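Local coordinates for protein class I phosphodiesterase PDEB1 (PDB 2R8Q) that has the all-helical catalytic domain of a class I phosphodiesterase from Leishmania major, with a zinc and a magnesium ion bound close together in its metal site, at residues Glu54-Ala59 / Asn101-Val106; Ile30-Ala35 / Glu50-Pro55; Arg93-Pro98 / Asp141-Gly146. All coordinates share one frame; numbering follows the deposited sequence.

Interaction 1. Residues Glu54-Ala59 / Asn101-Val106; sequences EPMDAA and NFYHVV. With ZN (zinc ion), chain C.
Met-56 turns its CG beside the backbone N and then bends at chi2 (-69°), which swings its sulfur and methyl across to Tyr-103. Tyr-103 likewise has CG beside the backbone N, anti to the carbonyl carbon (chi1 -57°), and its ring lies alongside the start of helix 55-59, with Pro-55 O at its edge and in its plane. The two side chains cross at about a right angle, with Met-56 CE 3.4 Å from Tyr-103 CE1. Met-56 SD lies 4.4 Å from the centroid of the Tyr-103 ring and 5.1 Å from that of Phe-102, so one sulfur makes a Met-aromatic contact with each of two rings, obliquely in both cases. One turn further on, Ala-59 has its CB 3.7 Å from Tyr-103 CE2, at the ring edge, and 4.0 Å from Phe-102 CE2. At the far end of the tyrosine, the OH sits 3.3 Å from Pro-55 CB. Although this hydroxyl also comes near Met-56 N, the angle is too poor for a hydrogen bond, and none crosses the contact, which is apolar packing between two helix starts. Asn-101 caps the second helix by a weak bond from Tyr-103 N to its OD1. On a different side of that helix, His-104 NE2 binds the zinc ion at 2.2 Å, beside His-140, Asp-141 and Asp-254. The short axes of 55-59 and 102-106 run nearly parallel, 20° apart. Helix 45-51 adds Leu-45 against Tyr-103 and Val-106, while helix 80-92 packs Ile-87 and Arg-91 on Phe-102.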
# COMPACT_ATOMS: atom_id res chain seq x y z
N GLU A 54 23.26 -20.39 -12.91
CA GLU A 54 22.33 -19.85 -11.92
C GLU A 54 22.40 -18.33 -12.11
O GLU A 54 23.00 -17.62 -11.30
CB GLU A 54 22.78 -20.22 -10.50
CG GLU A 54 22.75 -21.71 -10.19
CD GLU A 54 21.34 -22.27 -10.11
OE1 GLU A 54 20.37 -21.48 -10.13
OE2 GLU A 54 21.20 -23.51 -10.01
N PRO A 55 21.80 -17.83 -13.19
CA PRO A 55 21.81 -16.39 -13.49
C PRO A 55 21.22 -15.47 -12.42
O PRO A 55 21.70 -14.35 -12.25
CB PRO A 55 21.07 -16.32 -14.83
CG PRO A 55 20.11 -17.46 -14.75
CD PRO A 55 20.96 -18.56 -14.15
N MET A 56 20.20 -15.93 -11.70
CA MET A 56 19.62 -15.10 -10.65
C MET A 56 20.60 -14.96 -9.49
O MET A 56 20.68 -13.91 -8.85
CB MET A 56 18.30 -15.69 -10.15
CG MET A 56 17.12 -15.41 -11.07
SD MET A 56 16.67 -13.65 -11.03
CE MET A 56 15.49 -13.57 -12.37
N ASP A 57 21.35 -16.03 -9.21
CA ASP A 57 22.34 -15.98 -8.14
C ASP A 57 23.51 -15.09 -8.58
O ASP A 57 24.03 -14.30 -7.80
CB ASP A 57 22.86 -17.38 -7.80
CG ASP A 57 21.84 -18.24 -7.08
OD1 ASP A 57 20.98 -17.68 -6.36
OD2 ASP A 57 21.91 -19.48 -7.21
N ALA A 58 23.91 -15.23 -9.84
CA ALA A 58 25.01 -14.42 -10.36
C ALA A 58 24.63 -12.93 -10.34
O ALA A 58 25.45 -12.09 -9.99
CB ALA A 58 25.35 -14.86 -11.79
N ALA A 59 23.39 -12.62 -10.70
CA ALA A 59 22.93 -11.23 -10.70
C ALA A 59 22.95 -10.66 -9.29
O ALA A 59 23.31 -9.50 -9.07
CB ALA A 59 21.53 -11.14 -11.30
N ASN A 101 11.90 -7.39 -14.34
CA ASN A 101 12.31 -8.49 -13.48
C ASN A 101 13.54 -8.05 -12.69
O ASN A 101 13.99 -6.91 -12.80
CB ASN A 101 12.61 -9.73 -14.33
CG ASN A 101 13.56 -9.43 -15.47
OD1 ASN A 101 14.64 -8.89 -15.26
ND2 ASN A 101 13.16 -9.78 -16.69
N PHE A 102 14.09 -8.96 -11.89
CA PHE A 102 15.25 -8.63 -11.06
C PHE A 102 16.43 -8.07 -11.86
O PHE A 102 17.14 -7.19 -11.37
CB PHE A 102 15.67 -9.88 -10.27
CG PHE A 102 16.78 -9.64 -9.28
CD1 PHE A 102 16.63 -8.71 -8.25
CD2 PHE A 102 17.96 -10.37 -9.35
CE1 PHE A 102 17.63 -8.51 -7.30
CE2 PHE A 102 18.98 -10.19 -8.41
CZ PHE A 102 18.82 -9.26 -7.38
N TYR A 103 16.64 -8.55 -13.08
CA TYR A 103 17.76 -8.06 -13.87
C TYR A 103 17.68 -6.57 -14.18
O TYR A 103 18.71 -5.90 -14.29
CB TYR A 103 17.89 -8.86 -15.17
CG TYR A 103 18.04 -10.34 -14.93
CD1 TYR A 103 17.08 -11.24 -15.38
CD2 TYR A 103 19.14 -10.84 -14.22
CE1 TYR A 103 17.20 -12.60 -15.14
CE2 TYR A 103 19.27 -12.21 -13.98
CZ TYR A 103 18.30 -13.08 -14.44
OH TYR A 103 18.41 -14.44 -14.21
N HIS A 104 16.47 -6.04 -14.33
CA HIS A 104 16.31 -4.62 -14.60
C HIS A 104 16.79 -3.78 -13.42
O HIS A 104 17.47 -2.77 -13.62
CB HIS A 104 14.84 -4.27 -14.88
CG HIS A 104 14.54 -2.81 -14.80
ND1 HIS A 104 15.07 -1.88 -15.67
CD2 HIS A 104 13.73 -2.11 -13.97
CE1 HIS A 104 14.60 -0.68 -15.38
NE2 HIS A 104 13.78 -0.79 -14.35
N VAL A 105 16.46 -4.18 -12.20
CA VAL A 105 16.89 -3.37 -11.06
C VAL A 105 18.38 -3.54 -10.76
O VAL A 105 19.02 -2.62 -10.28
CB VAL A 105 16.03 -3.62 -9.78
CG1 VAL A 105 14.56 -3.31 -10.09
CG2 VAL A 105 16.18 -5.05 -9.29
N VAL A 106 18.92 -4.71 -11.08
CA VAL A 106 20.35 -4.93 -10.90
C VAL A 106 21.04 -3.99 -11.89
O VAL A 106 22.03 -3.33 -11.56
CB VAL A 106 20.73 -6.40 -11.22
CG1 VAL A 106 22.25 -6.55 -11.36
CG2 VAL A 106 20.20 -7.31 -10.12
ZN ZN C . 12.43 0.71 -13.48
O HOH W 1 10.90 2.20 -13.18
O HOH W 2 11.31 0.74 -15.48

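Interaction 2. Residues Ile30-Ala35 / Glu50-Pro55; sequences IDFGGA and EKYSEP
Tyr-52 and Phe-32 form an offset edge-to-face (T-shaped) aromatic pair in which the edge of Phe-32 points to the face of Tyr-52. The centroids are 5.6 Å apart and the planes stand at 63°, with Phe-32 CD2 4.0 Å from Tyr-52 CZ. The pair joins the loop that follows helix 21-28 to the short connection between helices 45-51 and 55-68. Tyr-52, the first residue to leave helical geometry, holds its CG beside the backbone N, and its ring extends across to the loop.

The tight part of the contact gathers round this one ring. Ile-30 CG2 touches Tyr-52 CE2 at 3.8 Å and also lies 3.6 Å above the plane of the Phe-32 ring, offset toward its rim; a single methyl thus bridges both aromatics. Beyond the ring, the hydroxyl meets Phe-32 CA at 3.3 Å. Helix 55-68 backs the same cluster, with Ala-58 against Tyr-52 and Val-62 against Phe-32.

Away from this cluster the contact thins out quickly. Ile-30 CD1 comes no closer than 4.3 Å to Glu-54 O, and the Glu-54 carboxylate leads away from the loop. Asp-31 is exposed and turns its side chain back on its own segment, where OD1 accepts a weak hydrogen bond from Gly-33 N.

Only one hydrogen bond joins the two segments, and it ties the hydroxyl of the tyrosine to the loop backbone. Tyr-52 OH donates to Asp-31 O over 2.7 Å, meeting the oxygen at a C=O...O angle of 125° and tilted 33° from the carbonyl plane.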
# COMPACT_ATOMS: atom_id res chain seq x y z
N ILE A 30 29.25 -18.00 -6.31
CA ILE A 30 29.45 -17.54 -7.69
C ILE A 30 30.86 -16.98 -7.87
O ILE A 30 31.26 -16.06 -7.17
CB ILE A 30 28.43 -16.45 -8.07
CG1 ILE A 30 27.01 -17.02 -8.06
CG2 ILE A 30 28.78 -15.88 -9.45
CD1 ILE A 30 26.73 -18.06 -9.13
N ASP A 31 31.59 -17.54 -8.82
CA ASP A 31 32.95 -17.10 -9.09
C ASP A 31 33.03 -16.29 -10.38
O ASP A 31 32.84 -16.83 -11.48
CB ASP A 31 33.90 -18.30 -9.16
CG ASP A 31 35.31 -17.91 -9.54
OD1 ASP A 31 35.78 -16.84 -9.09
OD2 ASP A 31 35.97 -18.68 -10.27
N PHE A 32 33.29 -15.00 -10.25
CA PHE A 32 33.39 -14.12 -11.41
C PHE A 32 34.83 -14.06 -11.90
O PHE A 32 35.08 -13.72 -13.06
CB PHE A 32 32.94 -12.70 -11.06
CG PHE A 32 31.50 -12.59 -10.68
CD1 PHE A 32 31.13 -12.28 -9.38
CD2 PHE A 32 30.50 -12.78 -11.64
CE1 PHE A 32 29.79 -12.16 -9.03
CE2 PHE A 32 29.16 -12.66 -11.30
CZ PHE A 32 28.80 -12.35 -9.99
N GLY A 33 35.76 -14.38 -11.01
CA GLY A 33 37.16 -14.32 -11.35
C GLY A 33 37.51 -12.85 -11.49
O GLY A 33 37.32 -12.07 -10.55
N GLY A 34 38.03 -12.47 -12.65
CA GLY A 34 38.38 -11.08 -12.89
C GLY A 34 37.91 -10.74 -14.28
O GLY A 34 38.43 -9.84 -14.93
N ALA A 35 36.90 -11.48 -14.73
CA ALA A 35 36.34 -11.30 -16.06
C ALA A 35 35.42 -10.10 -16.20
O ALA A 35 35.07 -9.70 -17.31
CB ALA A 35 35.59 -12.56 -16.48
N GLU A 50 23.82 -15.02 -19.59
CA GLU A 50 23.98 -16.10 -20.55
C GLU A 50 24.97 -17.18 -20.12
O GLU A 50 24.75 -18.36 -20.39
CB GLU A 50 24.41 -15.53 -21.91
CG GLU A 50 24.58 -16.58 -23.00
CD GLU A 50 25.02 -15.98 -24.32
OE1 GLU A 50 26.12 -15.38 -24.37
OE2 GLU A 50 24.27 -16.12 -25.31
N LYS A 51 26.03 -16.78 -19.44
CA LYS A 51 27.07 -17.72 -19.04
C LYS A 51 26.89 -18.52 -17.74
O LYS A 51 27.32 -19.67 -17.68
CB LYS A 51 28.42 -17.01 -19.03
CG LYS A 51 28.76 -16.42 -20.40
CD LYS A 51 30.12 -15.74 -20.42
CE LYS A 51 30.41 -15.17 -21.80
NZ LYS A 51 31.77 -14.56 -21.88
N TYR A 52 26.27 -17.93 -16.73
CA TYR A 52 26.10 -18.65 -15.47
C TYR A 52 24.86 -19.53 -15.39
O TYR A 52 23.76 -19.10 -15.74
CB TYR A 52 26.12 -17.66 -14.29
CG TYR A 52 27.50 -17.09 -14.04
CD1 TYR A 52 27.99 -16.02 -14.80
CD2 TYR A 52 28.36 -17.67 -13.10
CE1 TYR A 52 29.29 -15.54 -14.63
CE2 TYR A 52 29.66 -17.21 -12.93
CZ TYR A 52 30.12 -16.15 -13.69
OH TYR A 52 31.42 -15.71 -13.54
N SER A 53 25.05 -20.77 -14.94
CA SER A 53 23.95 -21.73 -14.82
C SER A 53 22.88 -21.28 -13.83
O SER A 53 21.74 -21.74 -13.90
CB SER A 53 24.49 -23.09 -14.39
OG SER A 53 25.07 -23.03 -13.10
N GLU A 54 23.26 -20.39 -12.91
CA GLU A 54 22.33 -19.85 -11.92
C GLU A 54 22.40 -18.33 -12.11
O GLU A 54 23.00 -17.62 -11.30
CB GLU A 54 22.78 -20.22 -10.50
CG GLU A 54 22.75 -21.71 -10.19
CD GLU A 54 21.34 -22.27 -10.11
OE1 GLU A 54 20.37 -21.48 -10.13
OE2 GLU A 54 21.20 -23.51 -10.01
N PRO A 55 21.80 -17.83 -13.19
CA PRO A 55 21.81 -16.39 -13.49
C PRO A 55 21.22 -15.47 -12.42
O PRO A 55 21.70 -14.35 -12.25
CB PRO A 55 21.07 -16.32 -14.83
CG PRO A 55 20.11 -17.46 -14.75
CD PRO A 55 20.96 -18.56 -14.15

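Interaction 3. Residues Arg93-Pro98 / Asp141-Gly146; sequences RYRRVP and DLDHMG. With MG (magnesium ion), chain D; ZN (zinc ion), chain C.
Arg-95 and Asp-143 form the salt bridge of this contact: the extended arginine places NE 2.9 Å from Asp-143 OD1, with an N-H...O angle of 148°. A weaker bond runs from Arg-95 NH2 to the same oxygen at 3.3 Å. The guanidinium and carboxylate planes are 59° apart, and NE meets OD1 from above the carboxylate plane, 42° out of it. Water 3 gives OD1 a further donor at 2.7 Å and also donates to Arg-93 O, while Asp-143 OD2 is hydrogen-bonded to His-175 NE2.

Backbone groups are paired too. Asp-143 N donates weakly to Arg-93 O at 2.8 Å. Water 4 accepts from Arg-95 N at 2.8 Å and donates a hydrogen bond to His-144 O, and Gly-146 N bonds to His-144 ND1 in the plane of that ring. Tyr-94 OH takes a long, weak bond from Asp-141 N (3.4 Å) and has a stronger partner in Leu-138 O.

Asp-141, which opens a type II turn, bridges the metals: its OD1 is 2.2 Å from the magnesium ion and its OD2 2.1 Å from the zinc ion. Around the two loops, which follow helices 80-92 and 127-139, helix 171-184 packs on Arg-93 and Asp-143, helix 102-118 on Tyr-94, and helix 262-285, through Glu-275, on Val-97 and His-144.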
# COMPACT_ATOMS: atom_id res chain seq x y z
N ARG A 93 10.80 -10.66 -4.61
CA ARG A 93 9.61 -9.91 -4.96
C ARG A 93 9.49 -9.44 -6.41
O ARG A 93 8.56 -8.71 -6.76
CB ARG A 93 9.45 -8.74 -3.98
CG ARG A 93 9.15 -9.24 -2.57
CD ARG A 93 9.17 -8.13 -1.54
NE ARG A 93 8.74 -8.58 -0.21
CZ ARG A 93 9.42 -9.42 0.57
NH1 ARG A 93 10.59 -9.93 0.18
NH2 ARG A 93 8.94 -9.75 1.76
N TYR A 94 10.42 -9.88 -7.26
CA TYR A 94 10.34 -9.55 -8.67
C TYR A 94 9.77 -10.76 -9.38
O TYR A 94 10.13 -11.91 -9.09
CB TYR A 94 11.72 -9.18 -9.25
CG TYR A 94 12.13 -7.79 -8.84
CD1 TYR A 94 12.95 -7.57 -7.73
CD2 TYR A 94 11.60 -6.67 -9.49
CE1 TYR A 94 13.22 -6.28 -7.28
CE2 TYR A 94 11.86 -5.38 -9.04
CZ TYR A 94 12.67 -5.19 -7.93
OH TYR A 94 12.88 -3.92 -7.45
N ARG A 95 8.85 -10.50 -10.30
CA ARG A 95 8.18 -11.55 -11.05
C ARG A 95 8.91 -11.93 -12.33
O ARG A 95 9.81 -11.22 -12.79
CB ARG A 95 6.75 -11.11 -11.38
CG ARG A 95 5.93 -10.71 -10.17
CD ARG A 95 4.48 -10.45 -10.56
NE ARG A 95 3.64 -10.12 -9.41
CZ ARG A 95 2.31 -10.00 -9.46
NH1 ARG A 95 1.68 -10.17 -10.61
NH2 ARG A 95 1.63 -9.70 -8.37
N ARG A 96 8.50 -13.05 -12.91
CA ARG A 96 9.12 -13.52 -14.14
C ARG A 96 8.50 -12.87 -15.37
O ARG A 96 7.94 -13.56 -16.23
CB ARG A 96 9.00 -15.04 -14.23
CG ARG A 96 9.71 -15.79 -13.11
CD ARG A 96 9.74 -17.28 -13.38
NE ARG A 96 10.36 -18.02 -12.28
CZ ARG A 96 9.86 -18.10 -11.05
NH1 ARG A 96 8.72 -17.49 -10.75
NH2 ARG A 96 10.50 -18.80 -10.12
N VAL A 97 8.61 -11.55 -15.45
CA VAL A 97 8.11 -10.79 -16.60
C VAL A 97 9.32 -10.53 -17.50
O VAL A 97 10.46 -10.60 -17.05
CB VAL A 97 7.47 -9.46 -16.16
CG1 VAL A 97 6.19 -9.75 -15.38
CG2 VAL A 97 8.44 -8.67 -15.29
N PRO A 98 9.08 -10.22 -18.79
CA PRO A 98 10.17 -9.96 -19.74
C PRO A 98 11.16 -8.86 -19.42
O PRO A 98 12.37 -9.03 -19.65
CB PRO A 98 9.42 -9.68 -21.05
CG PRO A 98 8.14 -10.45 -20.89
CD PRO A 98 7.77 -10.15 -19.46
N ASP A 141 11.14 -1.14 -8.38
CA ASP A 141 10.10 -1.77 -9.21
C ASP A 141 9.52 -3.03 -8.56
O ASP A 141 8.91 -3.85 -9.25
CB ASP A 141 10.65 -2.13 -10.59
CG ASP A 141 10.51 -1.01 -11.59
OD1 ASP A 141 9.49 -0.30 -11.53
OD2 ASP A 141 11.42 -0.84 -12.44
N LEU A 142 9.69 -3.18 -7.25
CA LEU A 142 9.20 -4.37 -6.55
C LEU A 142 7.80 -4.85 -6.92
O LEU A 142 6.84 -4.08 -6.88
CB LEU A 142 9.27 -4.16 -5.04
CG LEU A 142 10.66 -4.09 -4.39
CD1 LEU A 142 10.54 -3.50 -2.98
CD2 LEU A 142 11.28 -5.47 -4.34
N ASP A 143 7.70 -6.13 -7.26
CA ASP A 143 6.43 -6.77 -7.60
C ASP A 143 5.71 -6.21 -8.82
O ASP A 143 4.48 -6.25 -8.91
CB ASP A 143 5.51 -6.75 -6.36
CG ASP A 143 4.29 -7.65 -6.51
OD1 ASP A 143 4.44 -8.80 -6.97
OD2 ASP A 143 3.18 -7.21 -6.14
N HIS A 144 6.48 -5.67 -9.76
CA HIS A 144 5.91 -5.14 -11.00
C HIS A 144 5.27 -6.36 -11.68
O HIS A 144 5.84 -7.45 -11.67
CB HIS A 144 7.03 -4.56 -11.87
CG HIS A 144 6.54 -3.64 -12.95
ND1 HIS A 144 5.80 -4.08 -14.03
CD2 HIS A 144 6.69 -2.30 -13.11
CE1 HIS A 144 5.53 -3.05 -14.82
NE2 HIS A 144 6.06 -1.96 -14.28
N MET A 145 4.09 -6.16 -12.26
CA MET A 145 3.36 -7.24 -12.90
C MET A 145 3.47 -7.27 -14.42
O MET A 145 2.81 -8.07 -15.08
CB MET A 145 1.89 -7.17 -12.47
CG MET A 145 1.71 -7.25 -10.96
SD MET A 145 0.11 -6.64 -10.33
CE MET A 145 0.65 -5.31 -9.26
N GLY A 146 4.29 -6.39 -14.99
CA GLY A 146 4.44 -6.38 -16.43
C GLY A 146 3.46 -5.49 -17.18
O GLY A 146 3.40 -5.53 -18.41
MG MG D . 8.93 1.59 -12.44
ZN ZN C . 12.43 0.71 -13.48
O HOH W 3 6.12 -10.64 -5.87
O HOH W 4 8.51 -7.83 -10.97
O HOH W 1 10.90 2.20 -13.18
O HOH W 2 11.31 0.74 -15.48
O HOH W 5 6.86 1.07 -11.84
O HOH W 6 8.15 3.57 -12.95
O HOH W 7 8.42 0.84 -14.46

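Interactions 1 and 3 meet at the metal site, their centres about 12 Å apart: His-104 NE2 and Asp-141 OD2 both bind the zinc ion and lie 3.0 Å from each other. The two contacts also touch where Phe-102 N packs against Tyr-94 CB at 3.6 Å. Interaction 2 shares Glu-54 and Pro-55 with interaction 1, and Ala-58 O lies 3.4 Å from Phe-32 CZ; the centre of interaction 2 is about 23 Å from that of interaction 3, and the two do not touch. Interaction 2 is at the surface, whereas the other two lie deeper and each supply a zinc ligand. Bound 3-isobutyl-1-methylxanthine is about 7 Å from the His-144 side chain but about 13 Å from that of Tyr-103.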